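Aldehyde dehydrogenase (Staphylococcus aureus, PDB 6K10) oxidises 4,4'-diaponeurosporen-4-al to 4,4'-diaponeurosporenoic acid with NAD+, a step in the biosynthesis of the carotenoid staphyloxanthin. Local coordinates at residues E237-G242 against N398-H403; K221-V226 against L371-F376. The protein carries 1 engineered substitution. All blocks are in the same frame, centred on the assembly; numbering follows the deposited sequence.

In the aldehyde dehydrogenase catalytic domain, contact 2 pairs two parallel strands of the sheet; contact 1 lies beside them, setting the helix that follows strand 223-226 against the loop that leaves strand 394-397, the neighbour of 372-376. Their centres are 10 Å apart, and they touch: N398 N lies 2.8 Å from L375 O and L401 N 3.3 Å from Y374 OH, both probable hydrogen bonds. I239 of contact 1 packs on V224, V226 and F376 of contact 2. The L371 side chain is about 3 Å from that of S251, a predicted active-site position engineered here, and about 4 Å from that of E217, also predicted; the L401 side chain is about 8 Å from that of S251.

Contact 1: E237-G242 against N398-H403; sequences ERICFG and NDTLMH
R238 passes its aliphatic chain across D399 OD1, CB coming within 3.6 Å of it, while its guanidinium runs on to the backbone of N398. This is a helix-to-loop contact beside the sheet of the aldehyde dehydrogenase catalytic domain: helix 232-244 meets the loop after strand 394-397. Extended from CG to NE, R238 places NH1 2.8 Å from N398 O, with an N-H...O angle of 153°. Its NH2 bonds to S441 O of the second subunit, which brings the dimer interface to this spot. D399 OD1 stands well out of the guanidinium plane, no N-H points at it, and any attraction is probably of charge alone.

One turn along the helix, F241 presents its ring edge to M402 in a Met-aromatic contact, SD lying 4.7 Å from the ring centroid and 3.5 Å from CE2. M402 gets there by bending at chi2 and chi3. L401 CD2 approaches the same CE2 at 3.7 Å. T400 OG1, held between backbone N and carbonyl carbon (chi1 73°), faces the helix backbone and donates to R238 O at 2.6 Å. That carbonyl also accepts from G242 N, and the two donors arrive from opposite faces of its plane.

Contact 2: K221-V226 against L371-F376; sequences KSPVIV and LSLYLF
P223 and Y374 open a ladder of backbone hydrogen bonds between two parallel strands, 223-226 and 372-376, whose directions differ by 11°. Y374 N gives to P223 O, I225 N to Y374 O and F376 N to I225 O, the last at 2.7 Å, all three close to straight.

Apolar contacts fall on both faces of the sheet. V224 splits its branches on one: CG2 lies 3.7 Å from Y374 CD2, and CG1, anti to its own backbone N (chi1 177°), meets the edge of the F376 ring at CD1, also 3.7 Å away. On the other face L375 CD1 packs at 3.6 Å on I225 CB. At the beginning of the pairing, the side chains of P223 and L373 cross at about a right angle, P223 CG against L373 CD1.

Hydroxyl and water contacts close that same end. S222 OG and S372 OG share a hydrogen bond of 2.8 Å, and a water joins S222 OG to L371 N. Y374 OH is held by V252 O, in the loop that also carries the predicted active-site position S251.

Strand 256-260 pairs with the other side of strand 223-226; helix 232-244 covers the face of V224, V226 and F376, and V386 of helix 380-389 packs on I225, L373 and L375.

Contact 1: E237-G242 against N398-H403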
loop_
_atom_site.group_PDB
_atom_site.type_symbol
_atom_site.label_atom_id
_atom_site.label_comp_id
_atom_site.label_asym_id
_atom_site.label_seq_id
_atom_site.Cartn_x
_atom_site.Cartn_y
_atom_site.Cartn_z
ATOM N N GLU A 237 -21.340 21.090 19.945
ATOM C CA GLU A 237 -21.349 19.877 20.755
ATOM C C GLU A 237 -20.468 18.798 20.135
ATOM O O GLU A 237 -19.689 18.138 20.835
ATOM C CB GLU A 237 -22.784 19.375 20.929
ATOM C CG GLU A 237 -23.605 20.196 21.914
ATOM C CD GLU A 237 -25.100 19.970 21.770
ATOM O OE1 GLU A 237 -25.499 19.020 21.065
ATOM O OE2 GLU A 237 -25.877 20.744 22.368
ATOM N N ARG A 238 -20.569 18.614 18.819
ATOM C CA ARG A 238 -19.783 17.577 18.159
ATOM C C ARG A 238 -18.319 17.986 18.011
ATOM O O ARG A 238 -17.427 17.130 18.032
ATOM C CB ARG A 238 -20.420 17.234 16.811
ATOM C CG ARG A 238 -21.840 16.702 16.988
ATOM C CD ARG A 238 -22.605 16.488 15.692
ATOM N NE ARG A 238 -23.935 15.959 15.991
ATOM C CZ ARG A 238 -24.878 15.699 15.091
ATOM N NH1 ARG A 238 -24.663 15.922 13.802
ATOM N NH2 ARG A 238 -26.048 15.218 15.493
ATOM N N ILE A 239 -18.048 19.287 17.888
ATOM C CA ILE A 239 -16.665 19.760 17.869
ATOM C C ILE A 239 -16.007 19.525 19.226
ATOM O O ILE A 239 -14.904 18.968 19.313
ATOM C CB ILE A 239 -16.599 21.250 17.469
ATOM C CG1 ILE A 239 -16.852 21.425 15.971
ATOM C CG2 ILE A 239 -15.246 21.850 17.842
ATOM C CD1 ILE A 239 -17.233 22.847 15.568
ATOM N N CYS A 240 -16.677 19.944 20.305
ATOM C CA CYS A 240 -16.107 19.776 21.641
ATOM C C CYS A 240 -15.909 18.305 21.981
ATOM O O CYS A 240 -14.932 17.940 22.644
ATOM C CB CYS A 240 -17.003 20.449 22.684
ATOM S SG CYS A 240 -16.928 22.254 22.711
ATOM N N PHE A 241 -16.834 17.450 21.541
ATOM C CA PHE A 241 -16.690 16.014 21.740
ATOM C C PHE A 241 -15.388 15.500 21.131
ATOM O O PHE A 241 -14.607 14.805 21.793
ATOM C CB PHE A 241 -17.893 15.283 21.133
ATOM C CG PHE A 241 -17.719 13.793 21.060
ATOM C CD1 PHE A 241 -17.904 13.003 22.178
ATOM C CD2 PHE A 241 -17.375 13.181 19.868
ATOM C CE1 PHE A 241 -17.746 11.633 22.110
ATOM C CE2 PHE A 241 -17.216 11.813 19.796
ATOM C CZ PHE A 241 -17.401 11.037 20.917
ATOM N N GLY A 242 -15.136 15.834 19.863
ATOM C CA GLY A 242 -13.928 15.372 19.203
ATOM C C GLY A 242 -12.671 16.104 19.625
ATOM O O GLY A 242 -11.576 15.541 19.524
ATOM N N ASN A 398 -20.716 17.368 9.469
ATOM C CA ASN A 398 -21.579 17.597 10.631
ATOM C C ASN A 398 -21.275 16.625 11.773
ATOM O O ASN A 398 -22.169 16.206 12.511
ATOM C CB ASN A 398 -23.060 17.547 10.242
ATOM C CG ASN A 398 -23.492 18.766 9.448
ATOM O OD1 ASN A 398 -22.897 19.837 9.566
ATOM N ND2 ASN A 398 -24.540 18.614 8.641
ATOM N N ASP A 399 -19.998 16.281 11.932
ATOM C CA ASP A 399 -19.532 15.502 13.074
ATOM C C ASP A 399 -18.018 15.641 13.143
ATOM O O ASP A 399 -17.388 16.202 12.245
ATOM C CB ASP A 399 -19.939 14.026 12.964
ATOM C CG ASP A 399 -20.104 13.361 14.321
ATOM O OD1 ASP A 399 -19.880 14.031 15.352
ATOM O OD2 ASP A 399 -20.445 12.158 14.353
ATOM N N THR A 400 -17.438 15.139 14.233
ATOM C CA THR A 400 -15.991 15.001 14.330
ATOM C C THR A 400 -15.655 13.660 14.966
ATOM O O THR A 400 -16.448 13.102 15.729
ATOM C CB THR A 400 -15.316 16.134 15.141
ATOM O OG1 THR A 400 -15.597 15.976 16.536
ATOM C CG2 THR A 400 -15.777 17.517 14.676
ATOM N N LEU A 401 -14.479 13.137 14.604
ATOM C CA LEU A 401 -13.848 11.978 15.235
ATOM C C LEU A 401 -14.514 10.642 14.909
ATOM O O LEU A 401 -13.818 9.638 14.734
ATOM C CB LEU A 401 -13.781 12.179 16.755
ATOM C CG LEU A 401 -13.271 11.026 17.626
ATOM C CD1 LEU A 401 -11.776 10.824 17.448
ATOM C CD2 LEU A 401 -13.595 11.289 19.086
ATOM N N MET A 402 -15.846 10.611 14.802
ATOM C CA MET A 402 -16.569 9.340 14.762
ATOM C C MET A 402 -16.360 8.538 13.480
ATOM O O MET A 402 -16.791 7.380 13.432
ATOM C CB MET A 402 -18.067 9.573 14.973
ATOM C CG MET A 402 -18.432 10.051 16.371
ATOM S SD MET A 402 -17.664 9.063 17.676
ATOM C CE MET A 402 -18.631 7.557 17.598
ATOM N N HIS A 403 -15.719 9.094 12.449
ATOM C CA HIS A 403 -15.456 8.281 11.264
ATOM C C HIS A 403 -14.448 7.172 11.547
ATOM O O HIS A 403 -14.343 6.229 10.756
ATOM C CB HIS A 403 -14.985 9.154 10.095
ATOM C CG HIS A 403 -13.690 9.866 10.337
ATOM N ND1 HIS A 403 -13.524 10.796 11.342
ATOM C CD2 HIS A 403 -12.503 9.799 9.688
ATOM C CE1 HIS A 403 -12.289 11.264 11.307
ATOM N NE2 HIS A 403 -11.648 10.675 10.313
#

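Contact 2: K221-V226 against L371-F376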
loop_
_atom_site.group_PDB
_atom_site.type_symbol
_atom_site.label_atom_id
_atom_site.label_comp_id
_atom_site.label_asym_id
_atom_site.label_seq_id
_atom_site.Cartn_x
_atom_site.Cartn_y
_atom_site.Cartn_z
ATOM N N LYS A 221 -2.525 19.381 11.005
ATOM C CA LYS A 221 -3.488 20.220 11.719
ATOM C C LYS A 221 -4.845 20.035 11.043
ATOM O O LYS A 221 -5.084 20.571 9.956
ATOM C CB LYS A 221 -3.030 21.678 11.734
ATOM C CG LYS A 221 -1.712 21.889 12.490
ATOM C CD LYS A 221 -1.157 23.300 12.318
ATOM C CE LYS A 221 -2.028 24.336 13.001
ATOM N NZ LYS A 221 -2.033 24.177 14.484
ATOM N N SER A 222 -5.725 19.265 11.685
ATOM C CA SER A 222 -7.023 18.934 11.104
ATOM C C SER A 222 -7.963 20.131 11.190
ATOM O O SER A 222 -8.261 20.587 12.296
ATOM C CB SER A 222 -7.631 17.734 11.821
ATOM O OG SER A 222 -6.809 16.581 11.713
ATOM N N PRO A 223 -8.448 20.661 10.069
ATOM C CA PRO A 223 -9.336 21.825 10.120
ATOM C C PRO A 223 -10.798 21.456 10.284
ATOM O O PRO A 223 -11.259 20.414 9.825
ATOM C CB PRO A 223 -9.099 22.492 8.758
ATOM C CG PRO A 223 -8.777 21.357 7.845
ATOM C CD PRO A 223 -8.085 20.301 8.686
ATOM N N VAL A 224 -11.526 22.335 10.965
ATOM C CA VAL A 224 -12.985 22.301 10.995
ATOM C C VAL A 224 -13.470 23.552 10.281
ATOM O O VAL A 224 -13.107 24.669 10.669
ATOM C CB VAL A 224 -13.539 22.241 12.430
ATOM C CG1 VAL A 224 -15.070 22.268 12.425
ATOM C CG2 VAL A 224 -13.024 21.015 13.150
ATOM N N ILE A 225 -14.252 23.371 9.218
ATOM C CA ILE A 225 -14.935 24.477 8.556
ATOM C C ILE A 225 -16.347 24.543 9.114
ATOM O O ILE A 225 -17.055 23.529 9.142
ATOM C CB ILE A 225 -14.959 24.312 7.025
ATOM C CG1 ILE A 225 -13.557 24.095 6.468
ATOM C CG2 ILE A 225 -15.548 25.557 6.376
ATOM C CD1 ILE A 225 -13.529 23.464 5.083
ATOM N N VAL A 226 -16.743 25.723 9.577
ATOM C CA VAL A 226 -18.095 25.989 10.050
ATOM C C VAL A 226 -18.617 27.124 9.184
ATOM O O VAL A 226 -18.215 28.278 9.365
ATOM C CB VAL A 226 -18.132 26.359 11.540
ATOM C CG1 VAL A 226 -19.557 26.705 11.982
ATOM C CG2 VAL A 226 -17.549 25.241 12.387
ATOM N N LEU A 371 -4.667 14.701 8.439
ATOM C CA LEU A 371 -5.207 13.367 8.681
ATOM C C LEU A 371 -6.727 13.376 8.653
ATOM O O LEU A 371 -7.353 12.420 8.184
ATOM C CB LEU A 371 -4.702 12.827 10.018
ATOM C CG LEU A 371 -5.151 11.417 10.412
ATOM C CD1 LEU A 371 -5.053 10.455 9.247
ATOM C CD2 LEU A 371 -4.317 10.919 11.570
ATOM N N SER A 372 -7.342 14.444 9.153
ATOM C CA SER A 372 -8.789 14.541 9.121
ATOM C C SER A 372 -9.207 15.954 8.747
ATOM O O SER A 372 -8.440 16.910 8.872
ATOM C CB SER A 372 -9.419 14.121 10.456
ATOM O OG SER A 372 -9.139 15.054 11.476
ATOM N N LEU A 373 -10.439 16.062 8.254
ATOM C CA LEU A 373 -11.072 17.343 7.980
ATOM C C LEU A 373 -12.547 17.227 8.324
ATOM O O LEU A 373 -13.166 16.190 8.078
ATOM C CB LEU A 373 -10.902 17.772 6.518
ATOM C CG LEU A 373 -11.535 19.111 6.103
ATOM C CD1 LEU A 373 -10.666 19.835 5.087
ATOM C CD2 LEU A 373 -12.941 18.908 5.546
ATOM N N TYR A 374 -13.104 18.298 8.881
ATOM C CA TYR A 374 -14.511 18.333 9.247
ATOM C C TYR A 374 -15.162 19.573 8.660
ATOM O O TYR A 374 -14.559 20.647 8.622
ATOM C CB TYR A 374 -14.683 18.296 10.766
ATOM C CG TYR A 374 -13.898 17.179 11.415
ATOM C CD1 TYR A 374 -14.321 15.862 11.313
ATOM C CD2 TYR A 374 -12.723 17.441 12.115
ATOM C CE1 TYR A 374 -13.600 14.830 11.893
ATOM C CE2 TYR A 374 -12.001 16.416 12.701
ATOM C CZ TYR A 374 -12.443 15.116 12.589
ATOM O OH TYR A 374 -11.721 14.101 13.174
ATOM N N LEU A 375 -16.396 19.410 8.192
ATOM C CA LEU A 375 -17.196 20.511 7.677
ATOM C C LEU A 375 -18.558 20.481 8.342
ATOM O O LEU A 375 -19.226 19.444 8.343
ATOM C CB LEU A 375 -17.357 20.430 6.156
ATOM C CG LEU A 375 -18.420 21.371 5.586
ATOM C CD1 LEU A 375 -18.003 22.827 5.750
ATOM C CD2 LEU A 375 -18.703 21.053 4.132
ATOM N N PHE A 376 -18.961 21.612 8.910
ATOM C CA PHE A 376 -20.298 21.782 9.461
ATOM C C PHE A 376 -21.064 22.723 8.548
ATOM O O PHE A 376 -20.688 23.893 8.395
ATOM C CB PHE A 376 -20.253 22.298 10.900
ATOM C CG PHE A 376 -19.852 21.243 11.891
ATOM C CD1 PHE A 376 -18.518 21.009 12.165
ATOM C CD2 PHE A 376 -20.808 20.453 12.507
ATOM C CE1 PHE A 376 -18.142 20.022 13.060
ATOM C CE2 PHE A 376 -20.437 19.467 13.403
ATOM C CZ PHE A 376 -19.103 19.251 13.680
HETATM O O HOH W 1 -4.118 16.360 10.733
#